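Local coordinates for protein induced by osmotic stress (Scheffersomyces stipitis, PDB 5YWN) that binds NADP(+) and probably reduces ketones, haloketones among them, to alcohols, as a short-chain reductase of the dihydroflavonol-4-reductase subfamily, at residues G26-G31 with G47-Y52; Y194-Q199 with A213-S218; G233-V238 with L261-F266. The protein carries 1 engineered substitution. One frame throughout, in Å; residues are numbered along the deposited sequence.

Interaction 1: G26-G31 with G47-Y52; sequences GYKVVG and GDDFSY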
loop_
_atom_site.group_PDB
_atom_site.type_symbol
_atom_site.label_atom_id
_atom_site.label_comp_id
_atom_site.label_asym_id
_atom_site.label_seq_id
_atom_site.Cartn_x
_atom_site.Cartn_y
_atom_site.Cartn_z
ATOM N N GLY A 26 -6.168 -20.134 -1.910
ATOM C CA GLY A 26 -6.825 -21.006 -0.991
ATOM C C GLY A 26 -6.906 -20.685 0.487
ATOM O O GLY A 26 -7.489 -21.413 1.229
ATOM N N TYR A 27 -6.356 -19.569 0.895
ATOM C CA TYR A 27 -6.555 -19.065 2.232
ATOM C C TYR A 27 -7.955 -18.562 2.429
ATOM O O TYR A 27 -8.601 -18.174 1.534
ATOM C CB TYR A 27 -5.577 -17.924 2.507
ATOM C CG TYR A 27 -4.153 -18.328 2.467
ATOM C CD1 TYR A 27 -3.537 -18.833 3.568
ATOM C CD2 TYR A 27 -3.433 -18.194 1.345
ATOM C CE1 TYR A 27 -2.237 -19.234 3.542
ATOM C CE2 TYR A 27 -2.140 -18.584 1.308
ATOM C CZ TYR A 27 -1.551 -19.100 2.423
ATOM O OH TYR A 27 -0.292 -19.468 2.397
ATOM N N LYS A 28 -8.407 -18.597 3.644
ATOM C CA LYS A 28 -9.500 -17.819 4.070
ATOM C C LYS A 28 -9.027 -16.450 4.549
ATOM O O LYS A 28 -7.917 -16.285 4.901
ATOM C CB LYS A 28 -10.288 -18.537 5.131
ATOM C CG LYS A 28 -11.291 -19.518 4.610
ATOM C CD LYS A 28 -11.956 -20.180 5.774
ATOM C CE LYS A 28 -13.080 -21.094 5.403
ATOM N NZ LYS A 28 -12.692 -22.510 5.499
ATOM N N VAL A 29 -9.933 -15.502 4.572
ATOM C CA VAL A 29 -9.654 -14.174 4.969
ATOM C C VAL A 29 -10.622 -13.634 5.999
ATOM O O VAL A 29 -11.756 -13.841 5.920
ATOM C CB VAL A 29 -9.585 -13.222 3.730
ATOM C CG1 VAL A 29 -9.576 -11.777 4.116
ATOM C CG2 VAL A 29 -8.406 -13.557 2.866
ATOM N N VAL A 30 -10.104 -12.880 6.924
ATOM C CA VAL A 30 -10.906 -12.078 7.796
ATOM C C VAL A 30 -10.452 -10.651 7.713
ATOM O O VAL A 30 -9.342 -10.358 7.999
ATOM C CB VAL A 30 -10.771 -12.580 9.243
ATOM C CG1 VAL A 30 -11.659 -11.835 10.195
ATOM C CG2 VAL A 30 -10.937 -14.068 9.348
ATOM N N GLY A 31 -11.333 -9.774 7.338
ATOM C CA GLY A 31 -11.025 -8.396 7.154
ATOM C C GLY A 31 -11.576 -7.474 8.202
ATOM O O GLY A 31 -12.647 -7.663 8.631
ATOM N N GLY A 47 -17.348 -13.367 -1.349
ATOM C CA GLY A 47 -17.899 -14.670 -1.121
ATOM C C GLY A 47 -17.636 -15.337 0.204
ATOM O O GLY A 47 -17.327 -14.739 1.181
ATOM N N ASP A 48 -17.812 -16.621 0.190
ATOM C CA ASP A 48 -17.908 -17.416 1.386
ATOM C C ASP A 48 -16.654 -17.524 2.247
ATOM O O ASP A 48 -16.742 -17.711 3.412
ATOM C CB ASP A 48 -18.480 -18.778 1.063
ATOM C CG ASP A 48 -19.899 -18.709 0.549
ATOM O OD1 ASP A 48 -20.648 -17.777 0.823
ATOM O OD2 ASP A 48 -20.253 -19.614 -0.161
ATOM N N ASP A 49 -15.501 -17.441 1.620
ATOM C CA ASP A 49 -14.229 -17.577 2.295
ATOM C C ASP A 49 -13.759 -16.254 2.909
ATOM O O ASP A 49 -12.707 -16.157 3.437
ATOM C CB ASP A 49 -13.199 -18.205 1.383
ATOM C CG ASP A 49 -13.376 -19.693 1.240
ATOM O OD1 ASP A 49 -14.131 -20.297 2.013
ATOM O OD2 ASP A 49 -12.737 -20.262 0.361
ATOM N N PHE A 50 -14.591 -15.257 2.825
ATOM C CA PHE A 50 -14.308 -13.987 3.400
ATOM C C PHE A 50 -15.244 -13.638 4.541
ATOM O O PHE A 50 -16.422 -13.651 4.389
ATOM C CB PHE A 50 -14.412 -12.874 2.374
ATOM C CG PHE A 50 -14.208 -11.507 2.946
ATOM C CD1 PHE A 50 -12.960 -11.010 3.113
ATOM C CD2 PHE A 50 -15.255 -10.753 3.334
ATOM C CE1 PHE A 50 -12.751 -9.780 3.645
ATOM C CE2 PHE A 50 -15.062 -9.514 3.890
ATOM C CZ PHE A 50 -13.804 -9.020 4.035
ATOM N N SER A 51 -14.688 -13.255 5.656
ATOM C CA SER A 51 -15.461 -12.716 6.734
ATOM C C SER A 51 -14.865 -11.430 7.291
ATOM O O SER A 51 -13.777 -11.129 7.011
ATOM C CB SER A 51 -15.779 -13.753 7.782
ATOM O OG SER A 51 -14.668 -14.317 8.332
ATOM N N TYR A 52 -15.656 -10.667 8.009
ATOM C CA TYR A 52 -15.252 -9.387 8.499
ATOM C C TYR A 52 -15.589 -9.144 9.963
ATOM O O TYR A 52 -16.477 -9.745 10.500
ATOM C CB TYR A 52 -15.835 -8.265 7.638
ATOM C CG TYR A 52 -17.332 -8.138 7.691
ATOM C CD1 TYR A 52 -18.131 -8.904 6.903
ATOM C CD2 TYR A 52 -17.925 -7.274 8.533
ATOM C CE1 TYR A 52 -19.478 -8.799 6.960
ATOM C CE2 TYR A 52 -19.257 -7.175 8.601
ATOM C CZ TYR A 52 -20.015 -7.935 7.804
ATOM O OH TYR A 52 -21.318 -7.803 7.897
HETATM O O HOH W 1 -13.031 -16.059 6.873
#
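K28 lays its aliphatic chain across D49 at roughly a right angle, CE of K28 lying 3.6 Å from OD1 of D49. The two charges stay apart, beyond salt-bridge range, with K28 NZ 4.4 Å from D49 OD1, so their attraction is probably modest at this partly exposed end. At V29 the strands join: V29 N donates to D49 O at 3.1 Å, and V29 O accepts from S51 N at 3.0 Å. A water also donates to V29 O and hydrogen-bonds S51 OG, so the carbonyl is gripped twice and the serine hydroxyl is tied to the strand edge. With CG1 anti to the backbone N (chi1 168°), V29 sets this methyl against the edge of the F50 ring, 3.6 Å from CD1 of F50. These bridges are parallel, as a beta-alpha-beta crossover of a Rossmann fold requires: strand 28-33 leads through helix 36-46 into strand 50-54, one of the two edge strands of the sheet. V30 turns to the other face, beside S51, where CG2 of V30 approaches OG of S51 to 3.9 Å; H71 touches both residues. G31 N then donates to S51 O at 2.8 Å. Because G31 lacks a side chain, the F50 ring comes close to the G31 backbone; a CB here would come tight against F50 CZ.

Interaction 2: Y194-Q199 with A213-S218; sequences YIFGPQ and AEMVNS. With NAP (NADP nicotinamide-adenine-dinucleotide phosphate), chain B.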
loop_
_atom_site.group_PDB
_atom_site.type_symbol
_atom_site.label_atom_id
_atom_site.label_comp_id
_atom_site.label_asym_id
_atom_site.label_seq_id
_atom_site.Cartn_x
_atom_site.Cartn_y
_atom_site.Cartn_z
ATOM N N TYR A 194 4.777 4.777 -5.051
ATOM C CA TYR A 194 3.442 5.029 -5.561
ATOM C C TYR A 194 2.852 3.758 -6.196
ATOM O O TYR A 194 3.465 3.118 -6.988
ATOM C CB TYR A 194 3.422 6.130 -6.606
ATOM C CG TYR A 194 3.606 7.513 -6.130
ATOM C CD1 TYR A 194 2.648 8.133 -5.413
ATOM C CD2 TYR A 194 4.732 8.199 -6.411
ATOM C CE1 TYR A 194 2.785 9.395 -4.975
ATOM C CE2 TYR A 194 4.908 9.487 -5.969
ATOM C CZ TYR A 194 3.915 10.075 -5.239
ATOM O OH TYR A 194 4.038 11.342 -4.819
ATOM N N ILE A 195 1.650 3.442 -5.808
ATOM C CA ILE A 195 1.004 2.251 -6.271
ATOM C C ILE A 195 -0.046 2.516 -7.368
ATOM O O ILE A 195 -1.024 3.151 -7.144
ATOM C CB ILE A 195 0.362 1.468 -5.117
ATOM C CG1 ILE A 195 1.361 1.173 -3.998
ATOM C CG2 ILE A 195 -0.295 0.218 -5.632
ATOM C CD1 ILE A 195 0.751 0.460 -2.847
ATOM N N PHE A 196 0.210 1.962 -8.532
ATOM C CA PHE A 196 -0.668 2.041 -9.674
ATOM C C PHE A 196 -1.210 0.644 -10.052
ATOM O O PHE A 196 -0.677 -0.336 -9.692
ATOM C CB PHE A 196 -0.004 2.647 -10.921
ATOM C CG PHE A 196 0.589 4.004 -10.741
ATOM C CD1 PHE A 196 0.148 4.877 -9.793
ATOM C CD2 PHE A 196 1.597 4.407 -11.563
ATOM C CE1 PHE A 196 0.720 6.103 -9.666
ATOM C CE2 PHE A 196 2.155 5.636 -11.446
ATOM C CZ PHE A 196 1.735 6.477 -10.497
ATOM N N GLY A 197 -2.243 0.640 -10.858
ATOM C CA GLY A 197 -2.867 -0.556 -11.309
ATOM C C GLY A 197 -4.362 -0.692 -11.086
ATOM O O GLY A 197 -4.953 0.051 -10.384
ATOM N N PRO A 198 -4.981 -1.659 -11.739
ATOM C CA PRO A 198 -6.426 -1.831 -11.643
ATOM C C PRO A 198 -6.904 -2.205 -10.263
ATOM O O PRO A 198 -6.152 -2.750 -9.547
ATOM C CB PRO A 198 -6.695 -2.978 -12.596
ATOM C CG PRO A 198 -5.460 -3.766 -12.592
ATOM C CD PRO A 198 -4.366 -2.782 -12.451
ATOM N N GLN A 199 -8.125 -1.840 -9.915
ATOM C CA GLN A 199 -8.764 -2.244 -8.680
ATOM C C GLN A 199 -9.125 -3.712 -8.715
ATOM O O GLN A 199 -9.384 -4.218 -9.746
ATOM C CB GLN A 199 -10.044 -1.478 -8.446
ATOM C CG GLN A 199 -9.995 -0.012 -8.705
ATOM C CD GLN A 199 -9.411 0.772 -7.574
ATOM O OE1 GLN A 199 -9.865 0.703 -6.475
ATOM N NE2 GLN A 199 -8.423 1.542 -7.865
ATOM N N ALA A 213 -3.683 5.648 -7.301
ATOM C CA ALA A 213 -4.267 5.151 -8.535
ATOM C C ALA A 213 -4.777 6.299 -9.396
ATOM O O ALA A 213 -4.671 6.256 -10.563
ATOM C CB ALA A 213 -5.375 4.166 -8.270
ATOM N N GLU A 214 -5.311 7.317 -8.755
ATOM C CA GLU A 214 -5.858 8.445 -9.419
ATOM C C GLU A 214 -4.809 9.268 -10.150
ATOM O O GLU A 214 -5.135 9.977 -10.987
ATOM C CB GLU A 214 -6.684 9.276 -8.473
ATOM C CG GLU A 214 -7.343 10.503 -9.062
ATOM C CD GLU A 214 -8.480 10.195 -10.011
ATOM O OE1 GLU A 214 -8.935 9.047 -10.050
ATOM O OE2 GLU A 214 -8.877 11.112 -10.723
ATOM N N MET A 215 -3.551 9.137 -9.788
ATOM C CA MET A 215 -2.489 9.790 -10.498
ATOM C C MET A 215 -2.410 9.284 -11.929
ATOM O O MET A 215 -2.114 10.020 -12.799
ATOM C CB MET A 215 -1.153 9.623 -9.821
ATOM C CG MET A 215 -0.919 10.484 -8.595
ATOM S SD MET A 215 0.400 9.802 -7.625
ATOM C CE MET A 215 1.793 10.087 -8.654
ATOM N N VAL A 216 -2.630 8.016 -12.127
ATOM C CA VAL A 216 -2.846 7.520 -13.461
ATOM C C VAL A 216 -4.220 7.920 -14.049
ATOM O O VAL A 216 -4.291 8.495 -15.087
ATOM C CB VAL A 216 -2.672 5.991 -13.531
ATOM C CG1 VAL A 216 -3.120 5.423 -14.849
ATOM C CG2 VAL A 216 -1.251 5.589 -13.285
ATOM N N ASN A 217 -5.273 7.578 -13.359
ATOM C CA ASN A 217 -6.615 7.686 -13.870
ATOM C C ASN A 217 -7.158 9.096 -14.161
ATOM O O ASN A 217 -7.960 9.278 -15.024
ATOM C CB ASN A 217 -7.549 6.814 -13.070
ATOM C CG ASN A 217 -7.066 5.389 -13.009
ATOM O OD1 ASN A 217 -6.601 4.860 -13.962
ATOM N ND2 ASN A 217 -7.199 4.787 -11.895
ATOM N N SER A 218 -6.614 10.075 -13.489
ATOM C CA SER A 218 -6.924 11.446 -13.691
ATOM C C SER A 218 -6.563 11.962 -15.103
ATOM O O SER A 218 -7.079 12.930 -15.524
ATOM C CB SER A 218 -6.245 12.294 -12.636
ATOM O OG SER A 218 -4.869 12.273 -12.790
HETATM P PA NAP B . -6.492 3.722 0.873
HETATM O O1A NAP B . -6.954 3.126 -0.435
HETATM O O2A NAP B . -7.127 4.990 1.390
HETATM O O5B NAP B . -6.621 2.593 2.014
HETATM C C5B NAP B . -6.689 2.960 3.390
HETATM C C4B NAP B . -7.675 2.052 4.116
HETATM O O4B NAP B . -7.381 2.031 5.517
HETATM C C3B NAP B . -9.107 2.533 3.947
HETATM O O3B NAP B . -9.900 1.544 3.283
HETATM C C2B NAP B . -9.636 2.796 5.344
HETATM O O2B NAP B . -10.776 1.985 5.613
HETATM C C1B NAP B . -8.500 2.462 6.299
HETATM N N9A NAP B . -8.134 3.660 7.095
HETATM C C8A NAP B . -7.606 4.798 6.603
HETATM N N7A NAP B . -7.391 5.695 7.599
HETATM C C5A NAP B . -7.785 5.131 8.755
HETATM C C6A NAP B . -7.833 5.529 10.180
HETATM N N6A NAP B . -7.402 6.750 10.581
HETATM N N1A NAP B . -8.322 4.634 11.067
HETATM C C2A NAP B . -8.756 3.416 10.691
HETATM N N3A NAP B . -8.739 2.995 9.412
HETATM C C4A NAP B . -8.276 3.788 8.417
HETATM O O3 NAP B . -4.900 3.954 0.787
HETATM P PN NAP B . -3.977 2.966 -0.087
HETATM O O1N NAP B . -3.329 3.773 -1.186
HETATM O O2N NAP B . -4.789 1.740 -0.431
HETATM O O5D NAP B . -2.834 2.534 0.962
HETATM C C5D NAP B . -2.865 1.248 1.577
HETATM C C4D NAP B . -1.708 1.115 2.559
HETATM O O4D NAP B . -0.477 0.937 1.851
HETATM C C3D NAP B . -1.566 2.351 3.434
HETATM O O3D NAP B . -1.789 2.027 4.810
HETATM C C2D NAP B . -0.154 2.860 3.226
HETATM O O2D NAP B . 0.561 2.897 4.465
HETATM C C1D NAP B . 0.506 1.897 2.251
HETATM N N1N NAP B . 1.015 2.628 1.086
HETATM C C2N NAP B . 0.234 2.784 0.009
HETATM C C3N NAP B . 0.696 3.475 -1.107
HETATM C C7N NAP B . -0.184 3.645 -2.309
HETATM O O7N NAP B . 0.128 4.451 -3.169
HETATM N N7N NAP B . -1.289 2.907 -2.406
HETATM C C4N NAP B . 1.978 4.004 -1.097
HETATM C C5N NAP B . 2.766 3.829 0.031
HETATM C C6N NAP B . 2.256 3.130 1.118
HETATM P P2B NAP B . -12.257 2.521 5.279
HETATM O O1X NAP B . -13.141 1.782 6.255
HETATM O O2X NAP B . -12.169 4.008 5.520
HETATM O O3X NAP B . -12.466 2.136 3.834
HETATM O O HOH W 2 -3.444 3.255 -11.518
HETATM O O HOH W 3 -7.137 1.920 -10.372
#
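M215 reaches up from the helix and sets its CE methyl over the centre of the Y194 ring, 3.8 Å from the centroid and 7° off the normal, a CH-pi contact. Its SD approaches the same ring obliquely, 3.6 Å from Y194 CD1, giving a Met-aromatic contact. The bend at chi3 (69°) of M215 folds the methyl onto the face. The next residue does likewise on the other ring: V216 CG2 sits over a face of the F196 ring, 3.5 Å from F196 CG and displaced toward the rim, while M215 CB comes obliquely to F196 CE1. An alanine in place of Y194 would remove the ring face and is likely to leave the M215 methyl without its partner and freer to turn. This apolar side is close-fitting; toward G197 and Q199 direct contact thins out and water takes over. There one water accepts from G197 N and donates weakly to A213 O, and another donates to G197 O and accepts from Q199 NE2 at 2.8 Å and from N217 ND2. Q199 itself merely brushes A213, its NE2 4.0 Å from A213 CB. I195 turns from the helix to the cofactor: its N donates to the nicotinamide amide O7N of NADP at 3.2 Å, and its CG1 and CD1 pack on that amide. N210, just before helix 211-217, and S212, in its first turn, bond A213 N and I195 O respectively. Strand 194-196, helix 211-217 and strand 234-237 form a beta-alpha-beta unit whose first strand lines the nicotinamide end of the NADP pocket.

Interaction 3: G233-V238 with L261-F266; sequences GTFIDV and LSNTRF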
loop_
_atom_site.group_PDB
_atom_site.type_symbol
_atom_site.label_atom_id
_atom_site.label_comp_id
_atom_site.label_asym_id
_atom_site.label_seq_id
_atom_site.Cartn_x
_atom_site.Cartn_y
_atom_site.Cartn_z
ATOM N N GLY A 233 7.877 10.476 -10.138
ATOM C CA GLY A 233 8.374 9.600 -9.110
ATOM C C GLY A 233 8.687 8.192 -9.572
ATOM O O GLY A 233 8.933 7.966 -10.701
ATOM N N THR A 234 8.642 7.264 -8.642
ATOM C CA THR A 234 8.757 5.870 -8.924
ATOM C C THR A 234 7.426 5.166 -8.650
ATOM O O THR A 234 6.697 5.547 -7.798
ATOM C CB THR A 234 9.961 5.245 -8.172
ATOM O OG1 THR A 234 10.361 4.065 -8.800
ATOM C CG2 THR A 234 9.635 4.889 -6.874
ATOM N N PHE A 235 7.157 4.126 -9.397
ATOM C CA PHE A 235 5.927 3.366 -9.291
ATOM C C PHE A 235 6.161 1.909 -8.929
ATOM O O PHE A 235 7.170 1.385 -9.199
ATOM C CB PHE A 235 5.028 3.525 -10.556
ATOM C CG PHE A 235 4.950 2.309 -11.439
ATOM C CD1 PHE A 235 6.018 1.937 -12.173
ATOM C CD2 PHE A 235 3.904 1.483 -11.366
ATOM C CE1 PHE A 235 5.998 0.810 -12.922
ATOM C CE2 PHE A 235 3.859 0.365 -12.107
ATOM C CZ PHE A 235 4.914 0.027 -12.892
ATOM N N ILE A 236 5.117 1.303 -8.434
ATOM C CA ILE A 236 4.987 -0.118 -8.339
ATOM C C ILE A 236 3.551 -0.550 -8.574
ATOM O O ILE A 236 2.665 0.067 -8.110
ATOM C CB ILE A 236 5.572 -0.653 -7.011
ATOM C CG1 ILE A 236 5.559 -2.164 -6.956
ATOM C CG2 ILE A 236 4.897 -0.063 -5.808
ATOM C CD1 ILE A 236 6.568 -2.863 -7.794
ATOM N N ASP A 237 3.377 -1.613 -9.317
ATOM C CA ASP A 237 2.066 -2.181 -9.591
ATOM C C ASP A 237 1.420 -2.835 -8.364
ATOM O O ASP A 237 2.025 -3.509 -7.622
ATOM C CB ASP A 237 2.056 -3.124 -10.779
ATOM C CG ASP A 237 0.681 -3.561 -11.159
ATOM O OD1 ASP A 237 0.093 -4.347 -10.459
ATOM O OD2 ASP A 237 0.191 -3.105 -12.135
ATOM N N VAL A 238 0.154 -2.594 -8.221
ATOM C CA VAL A 238 -0.579 -3.023 -7.064
ATOM C C VAL A 238 -0.529 -4.551 -6.920
ATOM O O VAL A 238 -0.436 -5.037 -5.858
ATOM C CB VAL A 238 -2.006 -2.455 -7.032
ATOM C CG1 VAL A 238 -2.823 -3.010 -8.142
ATOM C CG2 VAL A 238 -2.693 -2.764 -5.726
ATOM N N LEU A 261 9.598 -1.999 -2.332
ATOM C CA LEU A 261 8.846 -2.327 -3.524
ATOM C C LEU A 261 8.771 -1.147 -4.461
ATOM O O LEU A 261 7.933 -0.317 -4.346
ATOM C CB LEU A 261 7.461 -2.840 -3.157
ATOM C CG LEU A 261 7.202 -4.316 -2.901
ATOM C CD1 LEU A 261 7.025 -5.075 -4.201
ATOM C CD2 LEU A 261 8.340 -4.916 -2.116
ATOM N N SER A 262 9.718 -1.102 -5.357
ATOM C CA SER A 262 9.922 -0.019 -6.280
ATOM C C SER A 262 10.368 -0.498 -7.667
ATOM O O SER A 262 11.224 -1.298 -7.772
ATOM C CB SER A 262 10.983 0.906 -5.690
ATOM O OG SER A 262 11.080 2.040 -6.426
ATOM N N ASN A 263 9.765 0.027 -8.706
ATOM C CA ASN A 263 10.085 -0.351 -10.029
ATOM C C ASN A 263 10.767 0.772 -10.816
ATOM O O ASN A 263 11.867 1.068 -10.548
ATOM C CB ASN A 263 8.895 -0.953 -10.757
ATOM C CG ASN A 263 9.293 -1.727 -12.019
ATOM O OD1 ASN A 263 10.427 -1.898 -12.307
ATOM N ND2 ASN A 263 8.329 -2.158 -12.737
ATOM N N THR A 264 10.093 1.382 -11.750
ATOM C CA THR A 264 10.730 2.383 -12.588
ATOM C C THR A 264 10.192 3.813 -12.375
ATOM O O THR A 264 9.122 4.010 -11.925
ATOM C CB THR A 264 10.673 1.995 -14.081
ATOM O OG1 THR A 264 9.332 1.824 -14.479
ATOM C CG2 THR A 264 11.406 0.727 -14.338
ATOM N N ARG A 265 11.024 4.771 -12.719
ATOM C CA ARG A 265 10.715 6.165 -12.786
ATOM C C ARG A 265 9.814 6.550 -13.932
ATOM O O ARG A 265 9.913 6.020 -14.976
ATOM C CB ARG A 265 11.989 6.999 -12.842
ATOM C CG ARG A 265 12.270 7.581 -11.493
ATOM C CD ARG A 265 13.586 8.242 -11.350
ATOM N NE ARG A 265 14.191 7.910 -10.114
ATOM C CZ ARG A 265 13.850 8.415 -8.960
ATOM N NH1 ARG A 265 12.887 9.252 -8.841
ATOM N NH2 ARG A 265 14.516 8.058 -7.919
ATOM N N PHE A 266 8.962 7.505 -13.653
ATOM C CA PHE A 266 8.051 8.085 -14.579
ATOM C C PHE A 266 7.811 9.559 -14.300
ATOM O O PHE A 266 8.008 10.029 -13.227
ATOM C CB PHE A 266 6.720 7.374 -14.505
ATOM C CG PHE A 266 5.972 7.651 -13.263
ATOM C CD1 PHE A 266 6.233 6.976 -12.124
ATOM C CD2 PHE A 266 5.053 8.632 -13.249
ATOM C CE1 PHE A 266 5.564 7.235 -10.987
ATOM C CE2 PHE A 266 4.366 8.920 -12.117
ATOM C CZ PHE A 266 4.612 8.216 -10.993
#
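A short antiparallel ladder pairs the start of strand 234-237, in the small two-stranded sheet, with strand 265-267, which follows strand 258-261 at one edge of the large parallel sheet. G233 and F266 form its hydrogen-bonded pair: G233 N donates to F266 O at 3.1 Å and F266 N to G233 O at 3.0 Å. The F266 ring, with CG between the backbone N and carbonyl carbon (chi1 71°), folds back over this glycine, so that G233 N lies above one face while the T234 carbonyl carbon and F235 N meet its edge. CB of F235 touches F266 CE1 obliquely at 3.8 Å. Next comes the non-hydrogen-bonded pair T234 and R265, where OG1 of T234 lies 3.2 Å from S262 OG and 3.4 Å from T264 O; its single proton may go to either, the latter bond being weak. Beyond it the partner chain, residues 262-264, is loop, yet two backbone bonds persist: F235 N to T264 O, and N263 N to F235 O at 3.0 Å. The F235 ring lies alongside N263 and T264, its CE1 3.8 Å from N263 ND2, the ring and amide planes 34° apart; T264 O meets the ring edge in plane. Further along the strand, I236 CG2 packs on L261 O at 3.4 Å, and the leucine side chain meets I236 CD1. D237 then occupies the N-cap of helix 238-250 and bridges to R239. The result is a two-bridge antiparallel ladder, extended by backbone bonds from the 262-264 loop, that ties the small sheet to the chain following the last strand of the Rossmann-type sheet.

Interactions 2 and 3 adjoin, their centres 11 Å apart, because strands 194-196 and 234-237 are parallel neighbours: Y194 O lies 2.8 Å from I236 N and F196 O 2.8 Å from V238 N, both probable hydrogen bonds. The F196 and F266 rings meet edge-to-face, joining the helix-side packing of interaction 2 to the ladder of interaction 3. Interaction 2 holds the cofactor-contacting I195, and the I236 side chain, about 4 Å from that of I195, lies behind it, about 7 Å from NADP. Interaction 1 stands apart, its centre 26 Å from that of interaction 2 and 29 Å from that of interaction 3, on the side where R34 and K38 bind NADP.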